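Local atomic coordinates of tubulin-specific chaperone (Trypanosoma brucei, PDB entry 4B6W), a protein that probably binds alpha-tubulin as tubulin-binding cofactor B, a CAP-Gly-containing chaperone of which this chain is the ubiquitin-like domain. Residues A[48-53]-A[77-82]; A[5-10]-A[17-22]; A[44-49]-A[58-63]. All blocks are in the same frame, centred on the assembly; numbering follows the deposited sequence.

Interaction 1 (A[48-53]-A[77-82]); sequences QLIDDR and VIHVVD
Residues 48-50 run antiparallel to 77-82, with the axes of the two short strands 4.8 Å apart and their directions 149° apart. Gln48 pairs with His79 and Ile50 with Val77, each as a hydrogen-bonded pair, while Leu49 and Ile78 form the non-hydrogen-bonded pair between them. This joins the third and last strands of the ubiquitin-like beta-grasp fold, where strand 77-82 lies in the middle of the sheet. Four nearly straight backbone bonds hold the register, the Gln48 N to His79 O bond measuring 2.9 Å and the Ile50 N to Val77 O bond 2.8 Å.

Side chains alternate between the two faces. Leu49 and Ile78 lie on the buried one, where Leu49 CD1 comes within 4.0 Å of Ile78 CG1. On the other face, Ile50 stands alongside His79 and rests its CD1 3.7 Å from His79 CB; beside it Ile50 CB approaches Val77 CB to 4.2 Å.

An extended chain with CG anti to the backbone N (chi1 180°) lays the Gln48 amide across the histidine, the amide and ring planes standing 77° apart. One nitrogen of each has a partner beyond the two segments: Gln48 NE2 bonds to Thr56 OG1 and His79 ND1 to Thr8 OG1. The ring's nearest atom to the amide is a carbon, His79 CD2, 3.1 Å from Gln48 OE1.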
loop_
_atom_site.group_PDB
_atom_site.type_symbol
_atom_site.label_atom_id
_atom_site.label_comp_id
_atom_site.label_asym_id
_atom_site.label_seq_id
_atom_site.Cartn_x
_atom_site.Cartn_y
_atom_site.Cartn_z
ATOM N N GLN A 48 -0.439 5.237 0.618
ATOM C CA GLN A 48 -1.668 5.983 0.378
ATOM C C GLN A 48 -2.761 4.976 -0.053
ATOM O O GLN A 48 -2.541 4.209 -0.978
ATOM C CB GLN A 48 -1.414 6.998 -0.763
ATOM C CG GLN A 48 -2.619 7.863 -1.139
ATOM C CD GLN A 48 -2.368 8.730 -2.343
ATOM O OE1 GLN A 48 -1.289 8.714 -2.933
ATOM N NE2 GLN A 48 -3.382 9.488 -2.734
ATOM N N LEU A 49 -3.917 4.976 0.597
ATOM C CA LEU A 49 -4.993 4.051 0.238
ATOM C C LEU A 49 -5.962 4.866 -0.598
ATOM O O LEU A 49 -6.451 5.917 -0.161
ATOM C CB LEU A 49 -5.695 3.450 1.475
ATOM C CG LEU A 49 -6.742 2.343 1.204
ATOM C CD1 LEU A 49 -6.108 1.123 0.540
ATOM C CD2 LEU A 49 -7.564 1.960 2.466
ATOM N N ILE A 50 -6.175 4.403 -1.835
ATOM C CA ILE A 50 -7.092 5.026 -2.765
ATOM C C ILE A 50 -8.219 4.036 -3.020
ATOM O O ILE A 50 -7.983 2.869 -3.222
ATOM C CB ILE A 50 -6.386 5.381 -4.085
ATOM C CG1 ILE A 50 -5.135 6.248 -3.825
ATOM C CG2 ILE A 50 -7.347 6.127 -5.043
ATOM C CD1 ILE A 50 -4.052 6.177 -4.944
ATOM N N ASP A 51 -9.461 4.475 -2.997
ATOM C CA ASP A 51 -10.521 3.556 -3.385
ATOM C C ASP A 51 -10.595 3.371 -4.911
ATOM O O ASP A 51 -9.826 3.954 -5.682
ATOM C CB ASP A 51 -11.860 3.970 -2.762
ATOM C CG ASP A 51 -12.602 5.020 -3.558
ATOM O OD1 ASP A 51 -12.029 5.538 -4.536
ATOM O OD2 ASP A 51 -13.775 5.309 -3.194
ATOM N N ASP A 52 -11.519 2.521 -5.323
ATOM C CA ASP A 52 -11.729 2.205 -6.743
ATOM C C ASP A 52 -12.371 3.329 -7.570
ATOM O O ASP A 52 -12.499 3.201 -8.772
ATOM C CB ASP A 52 -12.587 0.945 -6.859
ATOM C CG ASP A 52 -13.883 1.042 -6.067
ATOM O OD1 ASP A 52 -13.909 1.724 -5.025
ATOM O OD2 ASP A 52 -14.890 0.423 -6.474
ATOM N N ARG A 53 -12.814 4.399 -6.928
ATOM C CA ARG A 53 -13.252 5.606 -7.642
ATOM C C ARG A 53 -12.150 6.684 -7.716
ATOM O O ARG A 53 -12.410 7.814 -8.139
ATOM C CB ARG A 53 -14.468 6.187 -6.947
ATOM C CG ARG A 53 -15.675 5.275 -6.968
ATOM C CD ARG A 53 -16.166 5.040 -5.550
ATOM N NE ARG A 53 -17.560 4.626 -5.532
ATOM C CZ ARG A 53 -18.473 5.060 -4.662
ATOM N NH1 ARG A 53 -18.148 5.922 -3.696
ATOM N NH2 ARG A 53 -19.723 4.619 -4.753
ATOM N N VAL A 77 -6.588 0.659 -4.168
ATOM C CA VAL A 77 -5.242 0.797 -4.695
ATOM C C VAL A 77 -4.352 1.278 -3.581
ATOM O O VAL A 77 -4.657 2.270 -2.891
ATOM C CB VAL A 77 -5.204 1.793 -5.888
ATOM C CG1 VAL A 77 -3.787 2.044 -6.365
ATOM C CG2 VAL A 77 -6.072 1.284 -7.037
ATOM N N ILE A 78 -3.270 0.547 -3.343
ATOM C CA ILE A 78 -2.286 1.019 -2.388
ATOM C C ILE A 78 -1.197 1.671 -3.233
ATOM O O ILE A 78 -0.550 0.985 -4.056
ATOM C CB ILE A 78 -1.687 -0.114 -1.549
ATOM C CG1 ILE A 78 -2.688 -0.635 -0.509
ATOM C CG2 ILE A 78 -0.442 0.380 -0.817
ATOM C CD1 ILE A 78 -2.198 -1.819 0.284
ATOM N N HIS A 79 -1.021 2.988 -3.057
ATOM C CA HIS A 79 -0.026 3.757 -3.812
ATOM C C HIS A 79 1.184 3.984 -2.925
ATOM O O HIS A 79 1.060 4.457 -1.796
ATOM C CB HIS A 79 -0.626 5.073 -4.294
ATOM C CG HIS A 79 0.345 5.973 -4.989
ATOM N ND1 HIS A 79 0.928 5.651 -6.200
ATOM C CD2 HIS A 79 0.817 7.205 -4.657
ATOM C CE1 HIS A 79 1.713 6.643 -6.584
ATOM N NE2 HIS A 79 1.664 7.600 -5.669
ATOM N N VAL A 80 2.356 3.611 -3.426
ATOM C CA VAL A 80 3.587 3.716 -2.648
ATOM C C VAL A 80 4.324 5.045 -2.934
ATOM O O VAL A 80 4.812 5.262 -4.045
ATOM C CB VAL A 80 4.507 2.491 -2.932
ATOM C CG1 VAL A 80 5.780 2.560 -2.122
ATOM C CG2 VAL A 80 3.736 1.192 -2.664
ATOM N N VAL A 81 4.394 5.925 -1.935
ATOM C CA VAL A 81 5.100 7.168 -2.092
ATOM C C VAL A 81 6.543 6.968 -1.624
ATOM O O VAL A 81 6.787 6.526 -0.518
ATOM C CB VAL A 81 4.416 8.334 -1.345
ATOM C CG1 VAL A 81 5.094 9.655 -1.727
ATOM C CG2 VAL A 81 2.934 8.376 -1.665
ATOM N N ASP A 82 7.482 7.264 -2.511
ATOM C CA ASP A 82 8.890 6.986 -2.318
ATOM C C ASP A 82 9.568 8.240 -1.774
ATOM O O ASP A 82 9.627 9.269 -2.468
ATOM C CB ASP A 82 9.532 6.572 -3.646
ATOM C CG ASP A 82 10.957 6.027 -3.478
ATOM O OD1 ASP A 82 11.767 6.684 -2.819
ATOM O OD2 ASP A 82 11.277 4.932 -4.001
#

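Interaction 2 (A[5-10]-A[17-22])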
loop_
_atom_site.group_PDB
_atom_site.type_symbol
_atom_site.label_atom_id
_atom_site.label_comp_id
_atom_site.label_asym_id
_atom_site.label_seq_id
_atom_site.Cartn_x
_atom_site.Cartn_y
_atom_site.Cartn_z
ATOM N N VAL A 5 -6.029 -6.023 -3.920
ATOM C CA VAL A 5 -5.713 -4.637 -4.281
ATOM C C VAL A 5 -4.651 -4.586 -5.387
ATOM O O VAL A 5 -4.041 -5.594 -5.734
ATOM C CB VAL A 5 -5.247 -3.816 -3.033
ATOM C CG1 VAL A 5 -6.317 -3.823 -2.012
ATOM C CG2 VAL A 5 -3.951 -4.388 -2.410
ATOM N N SER A 6 -4.442 -3.409 -5.966
ATOM C CA SER A 6 -3.293 -3.233 -6.850
ATOM C C SER A 6 -2.266 -2.289 -6.227
ATOM O O SER A 6 -2.549 -1.578 -5.294
ATOM C CB SER A 6 -3.709 -2.779 -8.260
ATOM O OG SER A 6 -4.643 -1.737 -8.207
ATOM N N LEU A 7 -1.048 -2.309 -6.734
ATOM C CA LEU A 7 -0.001 -1.464 -6.188
ATOM C C LEU A 7 0.508 -0.601 -7.305
ATOM O O LEU A 7 0.769 -1.099 -8.423
ATOM C CB LEU A 7 1.155 -2.274 -5.639
ATOM C CG LEU A 7 0.936 -3.296 -4.541
ATOM C CD1 LEU A 7 2.255 -4.046 -4.265
ATOM C CD2 LEU A 7 0.429 -2.615 -3.297
ATOM N N THR A 8 0.644 0.682 -6.974
ATOM C CA THR A 8 1.271 1.673 -7.813
ATOM C C THR A 8 2.453 2.280 -7.028
ATOM O O THR A 8 2.575 2.074 -5.830
ATOM C CB THR A 8 0.270 2.764 -8.212
ATOM O OG1 THR A 8 -0.244 3.389 -7.022
ATOM C CG2 THR A 8 -0.889 2.176 -9.014
ATOM N N HIS A 9 3.305 3.030 -7.720
ATOM C CA HIS A 9 4.544 3.534 -7.140
ATOM C C HIS A 9 4.814 4.949 -7.607
ATOM O O HIS A 9 4.891 5.171 -8.786
ATOM C CB HIS A 9 5.713 2.628 -7.568
ATOM C CG HIS A 9 6.996 2.951 -6.868
ATOM N ND1 HIS A 9 8.187 3.146 -7.539
ATOM C CD2 HIS A 9 7.272 3.130 -5.551
ATOM C CE1 HIS A 9 9.136 3.429 -6.660
ATOM N NE2 HIS A 9 8.602 3.445 -5.449
ATOM N N SER A 10 5.012 5.883 -6.681
ATOM C CA SER A 10 5.200 7.306 -7.013
ATOM C C SER A 10 6.437 7.644 -7.851
ATOM O O SER A 10 6.511 8.746 -8.407
ATOM C CB SER A 10 5.230 8.165 -5.740
ATOM O OG SER A 10 6.446 8.046 -5.027
ATOM N N PRO A 17 -0.869 -5.569 -10.532
ATOM C CA PRO A 17 -2.323 -5.501 -10.730
ATOM C C PRO A 17 -3.190 -6.226 -9.726
ATOM O O PRO A 17 -4.350 -5.822 -9.546
ATOM C CB PRO A 17 -2.519 -6.125 -12.103
ATOM C CG PRO A 17 -1.138 -6.122 -12.720
ATOM C CD PRO A 17 -0.232 -6.349 -11.593
ATOM N N GLU A 18 -2.663 -7.268 -9.085
ATOM C CA GLU A 18 -3.453 -8.082 -8.179
ATOM C C GLU A 18 -2.613 -8.435 -6.984
ATOM O O GLU A 18 -1.584 -9.063 -7.139
ATOM C CB GLU A 18 -3.819 -9.390 -8.865
ATOM C CG GLU A 18 -5.274 -9.618 -9.119
ATOM C CD GLU A 18 -5.638 -11.087 -9.081
ATOM O OE1 GLU A 18 -5.173 -11.812 -8.164
ATOM O OE2 GLU A 18 -6.429 -11.495 -9.943
ATOM N N LYS A 19 -3.036 -8.077 -5.790
ATOM C CA LYS A 19 -2.314 -8.496 -4.587
ATOM C C LYS A 19 -3.318 -8.815 -3.523
ATOM O O LYS A 19 -4.299 -8.105 -3.378
ATOM C CB LYS A 19 -1.378 -7.400 -4.077
ATOM C CG LYS A 19 -0.172 -7.163 -4.976
ATOM C CD LYS A 19 0.860 -8.312 -4.890
ATOM C CE LYS A 19 1.649 -8.274 -3.572
ATOM N NZ LYS A 19 2.615 -9.411 -3.469
ATOM N N ARG A 20 -3.084 -9.891 -2.791
ATOM C CA ARG A 20 -3.975 -10.258 -1.701
ATOM C C ARG A 20 -3.262 -10.051 -0.378
ATOM O O ARG A 20 -2.167 -10.584 -0.173
ATOM C CB ARG A 20 -4.400 -11.712 -1.813
ATOM C CG ARG A 20 -5.186 -12.029 -3.057
ATOM C CD ARG A 20 -6.081 -13.273 -2.868
ATOM N NE ARG A 20 -7.428 -12.845 -3.210
ATOM C CZ ARG A 20 -8.502 -12.904 -2.442
ATOM N NH1 ARG A 20 -8.498 -13.471 -1.255
ATOM N NH2 ARG A 20 -9.628 -12.425 -2.915
ATOM N N TYR A 21 -3.903 -9.272 0.489
ATOM C CA TYR A 21 -3.488 -9.050 1.888
ATOM C C TYR A 21 -4.605 -9.378 2.873
ATOM O O TYR A 21 -5.791 -9.180 2.589
ATOM C CB TYR A 21 -3.093 -7.604 2.075
ATOM C CG TYR A 21 -1.870 -7.243 1.265
ATOM C CD1 TYR A 21 -0.615 -7.804 1.563
ATOM C CD2 TYR A 21 -1.957 -6.369 0.195
ATOM C CE1 TYR A 21 0.523 -7.473 0.830
ATOM C CE2 TYR A 21 -0.827 -6.037 -0.540
ATOM C CZ TYR A 21 0.406 -6.581 -0.231
ATOM O OH TYR A 21 1.521 -6.235 -0.991
ATOM N N GLY A 22 -4.207 -9.868 4.037
ATOM C CA GLY A 22 -5.131 -9.956 5.172
ATOM C C GLY A 22 -5.406 -8.562 5.716
ATOM O O GLY A 22 -4.513 -7.762 5.846
#
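Val5 and Lys19 are joined through their backbones twice over. Val5 N donates to Lys19 O at 2.8 Å, close to straight and in the carbonyl plane. The return bond, from Lys19 N to Val5 O, is short at 2.7 Å but bent to 129° at the hydrogen, and counts as weak. The two strands make an angle of 117°, far from a flat antiparallel pairing, and Val5 with Lys19 is the single beta bridge between these segments. Beside it Ser6 CB sits 3.4 Å from Pro17 O; the pairing resumes further on, where Leu7 bonds to Val16 through the backbone.

Strands 2-9 and 15-22 form the N-terminal beta hairpin of the ubiquitin-like fold, and strand 15-22 is the outermost strand on this side of the sheet. Leu7 and Tyr21 both touch Val34 of helix 27-35, which packs across the sheet, and Val5 touches Cys72.

Val5 places CG2 between its backbone N and carbonyl carbon (chi1 -59° for CG1), which aims that methyl at the edge of the Tyr21 ring, in its plane, 3.8 Å from Tyr21 CD2. The two side chains meet at about a right angle. Leu7 reaches the same tyrosine at its far end, with CD1 4.0 Å from Tyr21 OH, and also lies across the aliphatic part of Lys19, where CD1 is 4.0 Å from Lys19 CG. Bends at chi2 and chi3 then carry the lysine nitrogen away to His37 and Asn33. Asn33 OD1 bonds to both Lys19 NZ and Tyr21 OH.

Interaction 3 (A[44-49]-A[58-63])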
loop_
_atom_site.group_PDB
_atom_site.type_symbol
_atom_site.label_atom_id
_atom_site.label_comp_id
_atom_site.label_asym_id
_atom_site.label_seq_id
_atom_site.Cartn_x
_atom_site.Cartn_y
_atom_site.Cartn_z
ATOM N N TYR A 44 11.385 4.278 3.963
ATOM C CA TYR A 44 11.194 5.412 3.053
ATOM C C TYR A 44 9.930 5.290 2.212
ATOM O O TYR A 44 9.849 5.857 1.118
ATOM C CB TYR A 44 12.416 5.548 2.142
ATOM C CG TYR A 44 13.649 5.948 2.891
ATOM C CD1 TYR A 44 13.726 7.178 3.535
ATOM C CD2 TYR A 44 14.741 5.087 2.979
ATOM C CE1 TYR A 44 14.885 7.545 4.260
ATOM C CE2 TYR A 44 15.884 5.438 3.687
ATOM C CZ TYR A 44 15.949 6.662 4.320
ATOM O OH TYR A 44 17.099 6.996 5.011
HETATM N N MSE A 45 8.956 4.536 2.723
HETATM C CA MSE A 45 7.649 4.394 2.094
HETATM C C MSE A 45 6.574 4.972 2.979
HETATM O O MSE A 45 6.528 4.705 4.195
HETATM C CB MSE A 45 7.258 2.950 1.916
HETATM C CG MSE A 45 8.082 2.095 1.029
HETATM SE SE MSE A 45 7.178 0.291 1.010
HETATM C CE MSE A 45 8.500 -0.704 -0.092
ATOM N N GLN A 46 5.684 5.723 2.338
ATOM C CA GLN A 46 4.350 5.958 2.855
ATOM C C GLN A 46 3.387 5.229 1.945
ATOM O O GLN A 46 3.587 5.207 0.744
ATOM C CB GLN A 46 4.041 7.445 2.861
ATOM C CG GLN A 46 4.852 8.191 3.878
ATOM C CD GLN A 46 4.484 9.663 4.024
ATOM O OE1 GLN A 46 5.151 10.374 4.768
ATOM N NE2 GLN A 46 3.460 10.128 3.312
ATOM N N LEU A 47 2.366 4.604 2.536
ATOM C CA LEU A 47 1.264 3.948 1.805
ATOM C C LEU A 47 -0.015 4.825 1.815
ATOM O O LEU A 47 -0.561 5.141 2.865
ATOM C CB LEU A 47 0.983 2.542 2.378
ATOM C CG LEU A 47 2.102 1.445 2.331
ATOM C CD1 LEU A 47 1.559 0.098 2.840
ATOM C CD2 LEU A 47 2.803 1.256 0.951
ATOM N N GLN A 48 -0.439 5.237 0.618
ATOM C CA GLN A 48 -1.668 5.983 0.378
ATOM C C GLN A 48 -2.761 4.976 -0.053
ATOM O O GLN A 48 -2.541 4.209 -0.978
ATOM C CB GLN A 48 -1.414 6.998 -0.763
ATOM C CG GLN A 48 -2.619 7.863 -1.139
ATOM C CD GLN A 48 -2.368 8.730 -2.343
ATOM O OE1 GLN A 48 -1.289 8.714 -2.933
ATOM N NE2 GLN A 48 -3.382 9.488 -2.734
ATOM N N LEU A 49 -3.917 4.976 0.597
ATOM C CA LEU A 49 -4.993 4.051 0.238
ATOM C C LEU A 49 -5.962 4.866 -0.598
ATOM O O LEU A 49 -6.451 5.917 -0.161
ATOM C CB LEU A 49 -5.695 3.450 1.475
ATOM C CG LEU A 49 -6.742 2.343 1.204
ATOM C CD1 LEU A 49 -6.108 1.123 0.540
ATOM C CD2 LEU A 49 -7.564 1.960 2.466
ATOM N N GLU A 58 -6.799 7.449 2.813
ATOM C CA GLU A 58 -5.747 7.760 3.779
ATOM C C GLU A 58 -4.506 8.068 2.986
ATOM O O GLU A 58 -4.080 7.276 2.132
ATOM C CB GLU A 58 -5.480 6.572 4.712
ATOM C CG GLU A 58 -4.322 6.778 5.703
ATOM C CD GLU A 58 -4.387 8.098 6.501
ATOM O OE1 GLU A 58 -5.432 8.427 7.131
ATOM O OE2 GLU A 58 -3.366 8.819 6.498
ATOM N N LYS A 59 -3.931 9.226 3.249
ATOM C CA LYS A 59 -2.729 9.611 2.531
ATOM C C LYS A 59 -1.435 8.910 3.014
ATOM O O LYS A 59 -0.449 8.846 2.285
ATOM C CB LYS A 59 -2.601 11.136 2.528
ATOM C CG LYS A 59 -2.549 11.822 3.880
ATOM C CD LYS A 59 -2.830 13.307 3.715
ATOM C CE LYS A 59 -2.363 14.079 4.941
ATOM N NZ LYS A 59 -3.080 13.572 6.136
ATOM N N ASN A 60 -1.437 8.393 4.238
ATOM C CA ASN A 60 -0.217 7.813 4.836
ATOM C C ASN A 60 -0.509 6.846 5.992
ATOM O O ASN A 60 -0.470 7.242 7.147
ATOM C CB ASN A 60 0.673 8.953 5.340
ATOM C CG ASN A 60 1.944 8.466 6.021
ATOM O OD1 ASN A 60 2.526 9.187 6.852
ATOM N ND2 ASN A 60 2.372 7.247 5.691
HETATM N N MSE A 61 -0.785 5.587 5.691
HETATM C CA MSE A 61 -1.206 4.650 6.743
HETATM C C MSE A 61 -0.075 4.346 7.732
HETATM O O MSE A 61 1.076 4.138 7.345
HETATM C CB MSE A 61 -1.750 3.363 6.130
HETATM C CG MSE A 61 -2.957 3.590 5.222
HETATM SE SE MSE A 61 -3.713 1.938 4.438
HETATM C CE MSE A 61 -2.402 1.639 2.974
ATOM N N ALA A 62 -0.434 4.313 9.007
ATOM C CA ALA A 62 0.514 4.179 10.100
ATOM C C ALA A 62 0.998 2.739 10.170
ATOM O O ALA A 62 0.184 1.810 10.154
ATOM C CB ALA A 62 -0.154 4.618 11.464
ATOM N N ASN A 63 2.323 2.565 10.248
ATOM C CA ASN A 63 2.942 1.245 10.324
ATOM C C ASN A 63 2.365 0.290 11.362
ATOM O O ASN A 63 2.334 -0.905 11.121
ATOM C CB ASN A 63 4.435 1.372 10.607
ATOM C CG ASN A 63 5.204 1.857 9.429
ATOM O OD1 ASN A 63 4.678 1.909 8.337
ATOM N ND2 ASN A 63 6.461 2.215 9.638
HETATM O O HOH W 1 1.678 9.957 1.456
HETATM O O HOH W 2 2.671 4.855 5.464
#
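The carbonyl oxygen of Leu47 is met by two consecutive residues of 58-63: Met61 N donates a hydrogen bond of 2.9 Å to it, nearly straight and in the carbonyl plane, and Asn60 adds a CA-H...O contact. Further along, Leu49 N donates to Glu58 O at 2.8 Å, whereas the reverse bond from Glu58 N to Leu49 O is long and weak. Glu58 also reaches forward within its own segment, its OE2 accepting from Asn60 N and bracing the turn that follows the strand.

Two waters bridge the segments. One accepts from Leu47 N and donates to Met61 O, joining backbone to backbone; the other donates to Lys59 O and takes a weak bond from the side-chain Gln46 NE2.

On the outer side the amides of Gln46 and Asn60 are stacked, with planes 11° apart and Gln46 CD 3.4 Å from Asn60 CG. The two side chains cross at about a right angle, and Asn60 ND2 packs 3.2 Å from Gln46 CG, a van der Waals contact.

Selenomethionine Met61 works on the buried side. It runs extended until chi3 (-79°) folds its end back over the strand, setting CE 3.6 Å from Leu47 CB and SE 3.9 Å from Leu49 CB. Ile27 of helix 27-35 touches both Met61 and Leu47. This is the sheet edge of a beta-grasp domain, where short strand 56-58 pairs with strand 45-50 and the chain then leaves as a loop tucked against the core, as in ubiquitin.

Overall arrangement
All three contacts belong to one mixed sheet and are partly buried, each with an inner side in the core (Leu49 and Ile78; Val5, Leu7 and Tyr21; Leu47 and Met61) and a more polar or exposed outer side. Interaction 1 lies mid-sheet; interactions 2 and 3 lie toward its two borders, about 13 Å apart between centres. Strand 77-82 meets interaction 2 through Val80 O and Ser10 N, and interaction 3 through Val81 N and Gln46 O. Interactions 1 and 3 share Gln48, paired with His79, and Leu49, whose N turns to Glu58. Regular pairing dominates interaction 1, a single bridge and hairpin packing interaction 2; interaction 3 combines direct backbone bonds, waters, stacked amides and selenomethionine packing.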